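Local coordinates for RING-type domain-containing protein (Chaetomium thermophilum, PDB 6Z3U) that forms the C-terminal part of a MAT1/Tfb3-type subunit that touches both cyclin and kinase in the CAK complex and probably supports activation of the cyclin-dependent kinase, at residues S14-R19 against E53-L58; E21-H24 against Y30-D33; D28-R31 against Q35-T38. One frame throughout, in Å; residues are numbered along the deposited sequence.

Contact 1 of 3, residues S14-R19 against E53-L58; sequences SRYRVR and EAFAGL
Where helix 43-55 ends and turns, Tyr16 of the 14-19 loop packs against Phe55, the last residue of the helix. The loop and the helix end belong to the C-terminal part of a MAT1-type subunit. Most of the contact is aromatic. The two rings are nearly parallel, with planes at 20°, but they are slid apart and barely overlap; their centroids are 5.1 Å apart. The root of the tyrosine takes the place of its ring: Tyr16 CB sits over one face of the Phe55 ring, 3.8 Å from its centroid, in a CH-pi contact. With chi1 at 73°, Tyr16 CG lies between its own backbone N and carbonyl carbon. From there the ring runs back past the root of the phenylalanine, and Tyr16 CD1 comes to 3.6 Å from Phe55 CB. Tyr16 also packs on Met51 and Phe52 of the same helix, so it ties the loop to the helix side as well as to its end.

Arg15 lies beside this pair. Its backbone O is 4.1 Å from Phe55 CE2. Its side chain is extended from CG to NE and reaches the turn after the helix. There Arg15 NH1 forms a salt bridge with Asp9 of the cyclin chain, so the guanidinium joins the edge of this contact to the cyclin surface. Residues 55-58 make a type II beta turn, with Gly57 at positive phi and Leu58 N bonded to Phe55 O at 3.1 Å. The turn places Leu58 CB 4.2 Å from Arg15 NH1.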
loop_
_atom_site.group_PDB
_atom_site.type_symbol
_atom_site.label_atom_id
_atom_site.label_comp_id
_atom_site.label_asym_id
_atom_site.label_seq_id
_atom_site.Cartn_x
_atom_site.Cartn_y
_atom_site.Cartn_z
ATOM N N SER C 14 -10.891 20.170 3.008
ATOM C CA SER C 14 -11.580 21.372 2.558
ATOM C C SER C 14 -13.098 21.232 2.586
ATOM O O SER C 14 -13.791 22.135 3.061
ATOM C CB SER C 14 -11.121 21.733 1.139
ATOM O OG SER C 14 -9.721 21.943 1.091
ATOM N N ARG C 15 -13.629 20.117 2.090
ATOM C CA ARG C 15 -15.066 19.944 1.933
ATOM C C ARG C 15 -15.696 19.119 3.046
ATOM O O ARG C 15 -16.915 18.925 3.038
ATOM C CB ARG C 15 -15.370 19.277 0.588
ATOM C CG ARG C 15 -14.788 19.998 -0.612
ATOM C CD ARG C 15 -15.541 19.659 -1.885
ATOM N NE ARG C 15 -14.880 20.216 -3.062
ATOM C CZ ARG C 15 -13.847 19.644 -3.680
ATOM N NH1 ARG C 15 -13.347 18.498 -3.234
ATOM N NH2 ARG C 15 -13.308 20.224 -4.742
ATOM N N TYR C 16 -14.906 18.630 3.999
ATOM C CA TYR C 16 -15.448 17.808 5.070
ATOM C C TYR C 16 -14.654 18.041 6.345
ATOM O O TYR C 16 -13.555 18.600 6.328
ATOM C CB TYR C 16 -15.435 16.320 4.696
ATOM C CG TYR C 16 -14.062 15.686 4.705
ATOM C CD1 TYR C 16 -13.256 15.709 3.574
ATOM C CD2 TYR C 16 -13.577 15.048 5.840
ATOM C CE1 TYR C 16 -12.004 15.126 3.576
ATOM C CE2 TYR C 16 -12.327 14.462 5.850
ATOM C CZ TYR C 16 -11.546 14.501 4.716
ATOM O OH TYR C 16 -10.299 13.920 4.724
ATOM N N ARG C 17 -15.240 17.606 7.457
ATOM C CA ARG C 17 -14.633 17.720 8.776
ATOM C C ARG C 17 -14.987 16.494 9.601
ATOM O O ARG C 17 -16.157 16.110 9.678
ATOM C CB ARG C 17 -15.093 19.009 9.464
ATOM C CG ARG C 17 -16.605 19.144 9.583
ATOM C CD ARG C 17 -17.001 20.559 9.988
ATOM N NE ARG C 17 -18.441 20.708 10.181
ATOM C CZ ARG C 17 -19.297 21.028 9.211
ATOM N NH1 ARG C 17 -18.862 21.239 7.974
ATOM N NH2 ARG C 17 -20.591 21.143 9.477
ATOM N N VAL C 18 -13.972 15.886 10.214
ATOM C CA VAL C 18 -14.141 14.672 11.008
ATOM C C VAL C 18 -14.436 15.114 12.437
ATOM O O VAL C 18 -13.532 15.494 13.182
ATOM C CB VAL C 18 -12.907 13.772 10.935
ATOM C CG1 VAL C 18 -13.043 12.592 11.888
ATOM C CG2 VAL C 18 -12.684 13.286 9.511
ATOM N N ARG C 19 -15.705 15.049 12.825
ATOM C CA ARG C 19 -16.144 15.478 14.144
ATOM C C ARG C 19 -16.466 14.275 15.022
ATOM O O ARG C 19 -16.562 13.134 14.561
ATOM C CB ARG C 19 -17.351 16.426 14.047
ATOM C CG ARG C 19 -18.463 16.003 13.094
ATOM C CD ARG C 19 -18.689 17.046 12.001
ATOM N NE ARG C 19 -20.055 17.019 11.480
ATOM C CZ ARG C 19 -20.445 16.352 10.397
ATOM N NH1 ARG C 19 -21.714 16.403 10.019
ATOM N NH2 ARG C 19 -19.576 15.639 9.690
ATOM N N GLU C 53 -11.412 9.087 2.068
ATOM C CA GLU C 53 -11.664 8.382 0.817
ATOM C C GLU C 53 -13.038 8.715 0.256
ATOM O O GLU C 53 -13.244 8.639 -0.961
ATOM C CB GLU C 53 -11.512 6.877 1.036
ATOM C CG GLU C 53 -10.092 6.472 1.431
ATOM C CD GLU C 53 -9.969 5.006 1.798
ATOM O OE1 GLU C 53 -10.959 4.264 1.639
ATOM O OE2 GLU C 53 -8.880 4.600 2.256
ATOM N N ALA C 54 -13.988 9.087 1.119
ATOM C CA ALA C 54 -15.323 9.442 0.645
ATOM C C ALA C 54 -15.324 10.772 -0.100
ATOM O O ALA C 54 -16.184 10.997 -0.958
ATOM C CB ALA C 54 -16.301 9.500 1.818
ATOM N N PHE C 55 -14.381 11.662 0.213
ATOM C CA PHE C 55 -14.301 12.964 -0.429
ATOM C C PHE C 55 -13.039 13.162 -1.256
ATOM O O PHE C 55 -12.968 14.136 -2.015
ATOM C CB PHE C 55 -14.378 14.084 0.622
ATOM C CG PHE C 55 -15.733 14.232 1.254
ATOM C CD1 PHE C 55 -16.088 13.466 2.352
ATOM C CD2 PHE C 55 -16.648 15.144 0.755
ATOM C CE1 PHE C 55 -17.335 13.604 2.938
ATOM C CE2 PHE C 55 -17.896 15.286 1.336
ATOM C CZ PHE C 55 -18.239 14.515 2.428
ATOM N N ALA C 56 -12.054 12.274 -1.145
ATOM C CA ALA C 56 -10.806 12.445 -1.877
ATOM C C ALA C 56 -11.056 12.364 -3.375
ATOM O O ALA C 56 -11.466 11.319 -3.889
ATOM C CB ALA C 56 -9.796 11.385 -1.446
ATOM N N GLY C 57 -10.803 13.469 -4.072
ATOM C CA GLY C 57 -11.002 13.514 -5.506
ATOM C C GLY C 57 -12.443 13.661 -5.933
ATOM O O GLY C 57 -12.815 13.184 -7.010
ATOM N N LEU C 58 -13.271 14.321 -5.121
ATOM C CA LEU C 58 -14.668 14.507 -5.496
ATOM C C LEU C 58 -14.788 15.419 -6.710
ATOM O O LEU C 58 -15.664 15.217 -7.560
ATOM C CB LEU C 58 -15.456 15.077 -4.317
ATOM C CG LEU C 58 -16.897 14.582 -4.159
ATOM C CD1 LEU C 58 -17.636 15.406 -3.110
ATOM C CD2 LEU C 58 -17.643 14.607 -5.484
#

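Contact 2 of 3, residues E21-H24 against Y30-D33; sequences ELNH and YRID
Asn23, just before the N-cap of helix 25-31, meets Arg31 at the end of that helix, on the protein surface. This is a small, local contact in which one polar side chain from each segment does the touching.

The cross-contact is polar. Asn23 OD1 lies 2.7 Å from Arg31 NH1, but the angle is too poor for a hydrogen bond. The amide and guanidinium planes stand 90° apart, and the two side chains run past one another head to tail. Arg31 gets there through a bend at chi3 (103°), which turns its guanidinium toward the amide.

Two weak hydrogen bonds reach the asparagine amide. His24 N gives one to Asn23 OD1, at 2.9 Å. On the other branch, Asn23 ND2 gives one to Asp28 OD1, within the helix.

Two helix caps flank the contact. His24 is the N-cap of helix 25-31, with ND1 bonded to Ser26 N, while its NE2 is bonded to Glu214 of the cyclin chain. Asp33 is the N-cap of the next helix, through a weak bond from OD1 to Gln35 N. A backbone bond closes the turn between the helices, with Asp33 N 2.7 Å from Tyr30 O.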
loop_
_atom_site.group_PDB
_atom_site.type_symbol
_atom_site.label_atom_id
_atom_site.label_comp_id
_atom_site.label_asym_id
_atom_site.label_seq_id
_atom_site.Cartn_x
_atom_site.Cartn_y
_atom_site.Cartn_z
ATOM N N GLU C 21 -19.082 13.328 16.597
ATOM C CA GLU C 21 -20.383 12.676 16.528
ATOM C C GLU C 21 -20.455 11.576 15.476
ATOM O O GLU C 21 -21.432 10.820 15.464
ATOM C CB GLU C 21 -21.478 13.708 16.241
ATOM C CG GLU C 21 -21.425 14.291 14.837
ATOM C CD GLU C 21 -22.461 15.375 14.614
ATOM O OE1 GLU C 21 -22.180 16.546 14.951
ATOM O OE2 GLU C 21 -23.554 15.057 14.100
ATOM N N LEU C 22 -19.460 11.465 14.599
ATOM C CA LEU C 22 -19.492 10.437 13.567
ATOM C C LEU C 22 -19.333 9.054 14.189
ATOM O O LEU C 22 -18.425 8.823 14.993
ATOM C CB LEU C 22 -18.387 10.687 12.542
ATOM C CG LEU C 22 -18.496 11.987 11.743
ATOM C CD1 LEU C 22 -17.272 12.185 10.868
ATOM C CD2 LEU C 22 -19.757 11.997 10.896
ATOM N N ASN C 23 -20.223 8.137 13.818
ATOM C CA ASN C 23 -20.126 6.747 14.245
ATOM C C ASN C 23 -21.070 5.915 13.391
ATOM O O ASN C 23 -22.005 6.438 12.777
ATOM C CB ASN C 23 -20.460 6.580 15.732
ATOM C CG ASN C 23 -20.015 5.236 16.281
ATOM O OD1 ASN C 23 -19.119 4.597 15.732
ATOM N ND2 ASN C 23 -20.644 4.797 17.364
ATOM N N HIS C 24 -20.818 4.604 13.370
ATOM C CA HIS C 24 -21.578 3.662 12.561
ATOM C C HIS C 24 -21.863 2.441 13.432
ATOM O O HIS C 24 -20.946 1.941 14.110
ATOM C CB HIS C 24 -20.801 3.265 11.303
ATOM C CG HIS C 24 -21.603 2.479 10.315
ATOM N ND1 HIS C 24 -21.908 1.147 10.494
ATOM C CD2 HIS C 24 -22.156 2.834 9.131
ATOM C CE1 HIS C 24 -22.618 0.717 9.467
ATOM N NE2 HIS C 24 -22.783 1.721 8.626
ATOM N N TYR C 30 -17.144 -3.719 17.904
ATOM C CA TYR C 30 -15.715 -3.786 18.169
ATOM C C TYR C 30 -15.271 -2.841 19.278
ATOM O O TYR C 30 -14.350 -3.177 20.031
ATOM C CB TYR C 30 -14.935 -3.478 16.887
ATOM C CG TYR C 30 -15.265 -4.411 15.743
ATOM C CD1 TYR C 30 -14.693 -5.673 15.667
ATOM C CD2 TYR C 30 -16.148 -4.032 14.742
ATOM C CE1 TYR C 30 -14.990 -6.533 14.626
ATOM C CE2 TYR C 30 -16.452 -4.884 13.696
ATOM C CZ TYR C 30 -15.870 -6.134 13.642
ATOM O OH TYR C 30 -16.166 -6.992 12.604
ATOM N N ARG C 31 -15.910 -1.673 19.403
ATOM C CA ARG C 31 -15.521 -0.731 20.448
ATOM C C ARG C 31 -15.557 -1.380 21.825
ATOM O O ARG C 31 -14.793 -0.988 22.716
ATOM C CB ARG C 31 -16.433 0.496 20.419
ATOM C CG ARG C 31 -16.516 1.186 19.067
ATOM C CD ARG C 31 -17.231 2.527 19.165
ATOM N NE ARG C 31 -16.292 3.647 19.140
ATOM C CZ ARG C 31 -16.090 4.453 18.097
ATOM N NH1 ARG C 31 -16.766 4.290 16.967
ATOM N NH2 ARG C 31 -15.205 5.436 18.191
ATOM N N ILE C 32 -16.428 -2.371 22.020
ATOM C CA ILE C 32 -16.531 -3.085 23.286
ATOM C C ILE C 32 -15.817 -4.432 23.240
ATOM O O ILE C 32 -15.923 -5.219 24.186
ATOM C CB ILE C 32 -17.999 -3.265 23.713
ATOM C CG1 ILE C 32 -18.812 -3.934 22.600
ATOM C CG2 ILE C 32 -18.607 -1.925 24.101
ATOM C CD1 ILE C 32 -20.282 -4.096 22.932
ATOM N N ASP C 33 -15.099 -4.721 22.158
ATOM C CA ASP C 33 -14.274 -5.918 22.115
ATOM C C ASP C 33 -13.030 -5.703 22.967
ATOM O O ASP C 33 -12.296 -4.729 22.775
ATOM C CB ASP C 33 -13.885 -6.248 20.677
ATOM C CG ASP C 33 -13.040 -7.502 20.578
ATOM O OD1 ASP C 33 -12.933 -8.228 21.589
ATOM O OD2 ASP C 33 -12.483 -7.764 19.491
#

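Contact 3 of 3, residues D28-R31 against Q35-T38; sequences DKYR and QHIT
Tyr30 CB lies over one face of the His36 imidazole, 4.2 Å from the ring centroid and 15° off the ring normal, a CH-pi contact displaced toward the rim. The rings themselves meet obliquely, with planes at 46° and centroids 5.2 Å apart. The closest ring atoms are Tyr30 CD1 and His36 NE2, at 3.6 Å. Tyr41 also meets the His36 ring, edge-to-face, and His272 of the kinase chain stacks on it.

This is the packing between two short consecutive helices, 25-31 and 34-39, joined by a tight turn. Tyr30 and His36 extend alongside one another in the same direction. His36 has CG anti to its carbonyl carbon (chi1 -78°), and this sets the ring beside the tyrosine root. The backbone also takes part: Tyr30 O is 3.6 Å from His36 CB. One residue farther along each helix, the CA atoms of Arg31 and Ile37 are 6.6 Å apart. Phe43, at the start of helix 43-55, touches Tyr30, Arg31 and His36 and so packs against both short helices.

The corner between the helices is part of the kinase-facing surface, and Tyr30 packs there on Gly249 of the kinase chain. Both imidazole nitrogens of the histidine have partners. His36 ND1 is hydrogen-bonded to OD2 of Asp33, the N-cap residue of helix 34-39, and this fixes the rotation of the ring. On the other side of the imidazole, His36 NE2 is hydrogen-bonded to the backbone N of the same Gly249 of the kinase chain.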
loop_
_atom_site.group_PDB
_atom_site.type_symbol
_atom_site.label_atom_id
_atom_site.label_comp_id
_atom_site.label_asym_id
_atom_site.label_seq_id
_atom_site.Cartn_x
_atom_site.Cartn_y
_atom_site.Cartn_z
ATOM N N ASP C 28 -19.875 -0.398 16.736
ATOM C CA ASP C 28 -20.228 -0.640 18.129
ATOM C C ASP C 28 -19.797 -2.023 18.601
ATOM O O ASP C 28 -19.412 -2.189 19.764
ATOM C CB ASP C 28 -21.737 -0.463 18.316
ATOM C CG ASP C 28 -22.214 0.929 17.936
ATOM O OD1 ASP C 28 -21.355 1.819 17.741
ATOM O OD2 ASP C 28 -23.443 1.130 17.831
ATOM N N LYS C 29 -19.838 -3.026 17.718
ATOM C CA LYS C 29 -19.481 -4.376 18.140
ATOM C C LYS C 29 -18.028 -4.439 18.595
ATOM O O LYS C 29 -17.701 -5.126 19.570
ATOM C CB LYS C 29 -19.704 -5.386 17.009
ATOM C CG LYS C 29 -20.662 -4.963 15.901
ATOM C CD LYS C 29 -20.985 -6.128 14.969
ATOM C CE LYS C 29 -19.768 -6.597 14.182
ATOM N NZ LYS C 29 -19.415 -5.679 13.066
ATOM N N TYR C 30 -17.144 -3.719 17.904
ATOM C CA TYR C 30 -15.715 -3.786 18.169
ATOM C C TYR C 30 -15.271 -2.841 19.278
ATOM O O TYR C 30 -14.350 -3.177 20.031
ATOM C CB TYR C 30 -14.935 -3.478 16.887
ATOM C CG TYR C 30 -15.265 -4.411 15.743
ATOM C CD1 TYR C 30 -14.693 -5.673 15.667
ATOM C CD2 TYR C 30 -16.148 -4.032 14.742
ATOM C CE1 TYR C 30 -14.990 -6.533 14.626
ATOM C CE2 TYR C 30 -16.452 -4.884 13.696
ATOM C CZ TYR C 30 -15.870 -6.134 13.642
ATOM O OH TYR C 30 -16.166 -6.992 12.604
ATOM N N ARG C 31 -15.910 -1.673 19.403
ATOM C CA ARG C 31 -15.521 -0.731 20.448
ATOM C C ARG C 31 -15.557 -1.380 21.825
ATOM O O ARG C 31 -14.793 -0.988 22.716
ATOM C CB ARG C 31 -16.433 0.496 20.419
ATOM C CG ARG C 31 -16.516 1.186 19.067
ATOM C CD ARG C 31 -17.231 2.527 19.165
ATOM N NE ARG C 31 -16.292 3.647 19.140
ATOM C CZ ARG C 31 -16.090 4.453 18.097
ATOM N NH1 ARG C 31 -16.766 4.290 16.967
ATOM N NH2 ARG C 31 -15.205 5.436 18.191
ATOM N N GLN C 35 -10.178 -7.127 23.009
ATOM C CA GLN C 35 -8.905 -7.126 22.297
ATOM C C GLN C 35 -8.676 -5.817 21.552
ATOM O O GLN C 35 -7.528 -5.380 21.417
ATOM C CB GLN C 35 -8.845 -8.303 21.327
ATOM C CG GLN C 35 -7.685 -9.257 21.587
ATOM C CD GLN C 35 -7.800 -9.978 22.921
ATOM O OE1 GLN C 35 -6.855 -10.003 23.709
ATOM N NE2 GLN C 35 -8.959 -10.576 23.172
ATOM N N HIS C 36 -9.741 -5.176 21.068
ATOM C CA HIS C 36 -9.568 -3.936 20.319
ATOM C C HIS C 36 -9.209 -2.777 21.238
ATOM O O HIS C 36 -8.343 -1.960 20.908
ATOM C CB HIS C 36 -10.838 -3.608 19.540
ATOM C CG HIS C 36 -11.003 -4.411 18.290
ATOM N ND1 HIS C 36 -11.252 -5.766 18.306
ATOM C CD2 HIS C 36 -10.959 -4.050 16.986
ATOM C CE1 HIS C 36 -11.354 -6.206 17.064
ATOM N NE2 HIS C 36 -11.177 -5.185 16.245
ATOM N N ILE C 37 -9.865 -2.686 22.394
ATOM C CA ILE C 37 -9.592 -1.584 23.310
ATOM C C ILE C 37 -8.266 -1.799 24.027
ATOM O O ILE C 37 -7.373 -0.945 23.980
ATOM C CB ILE C 37 -10.762 -1.410 24.302
ATOM C CG1 ILE C 37 -11.009 -2.695 25.100
ATOM C CG2 ILE C 37 -12.019 -0.987 23.552
ATOM C CD1 ILE C 37 -12.386 -2.777 25.735
ATOM N N THR C 38 -8.101 -2.949 24.681
ATOM C CA THR C 38 -6.879 -3.201 25.433
ATOM C C THR C 38 -5.657 -3.304 24.530
ATOM O O THR C 38 -4.529 -3.168 25.016
ATOM C CB THR C 38 -7.023 -4.478 26.262
ATOM O OG1 THR C 38 -6.130 -4.428 27.382
ATOM C CG2 THR C 38 -6.696 -5.701 25.424
#

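In the fold
Contact 1 spans residues 14 to 58, and contacts 2 and 3 lie between its two segments. It fixes the loop before helix 25-31 to the end of helix 43-55. Contacts 2 and 3 are neighbours, with centres 8 Å apart. They share Tyr30 and Arg31 and both use helix 25-31. Contact 1 lies farther off, its centre 20 Å from that of contact 2 and 26 Å from that of contact 3. Packing of Leu22 CD1 on Arg17 O links contacts 1 and 2. Cyclin residues reach contacts 1 and 2; kinase residues meet contact 3 and, through the shared Tyr30, also contact 2.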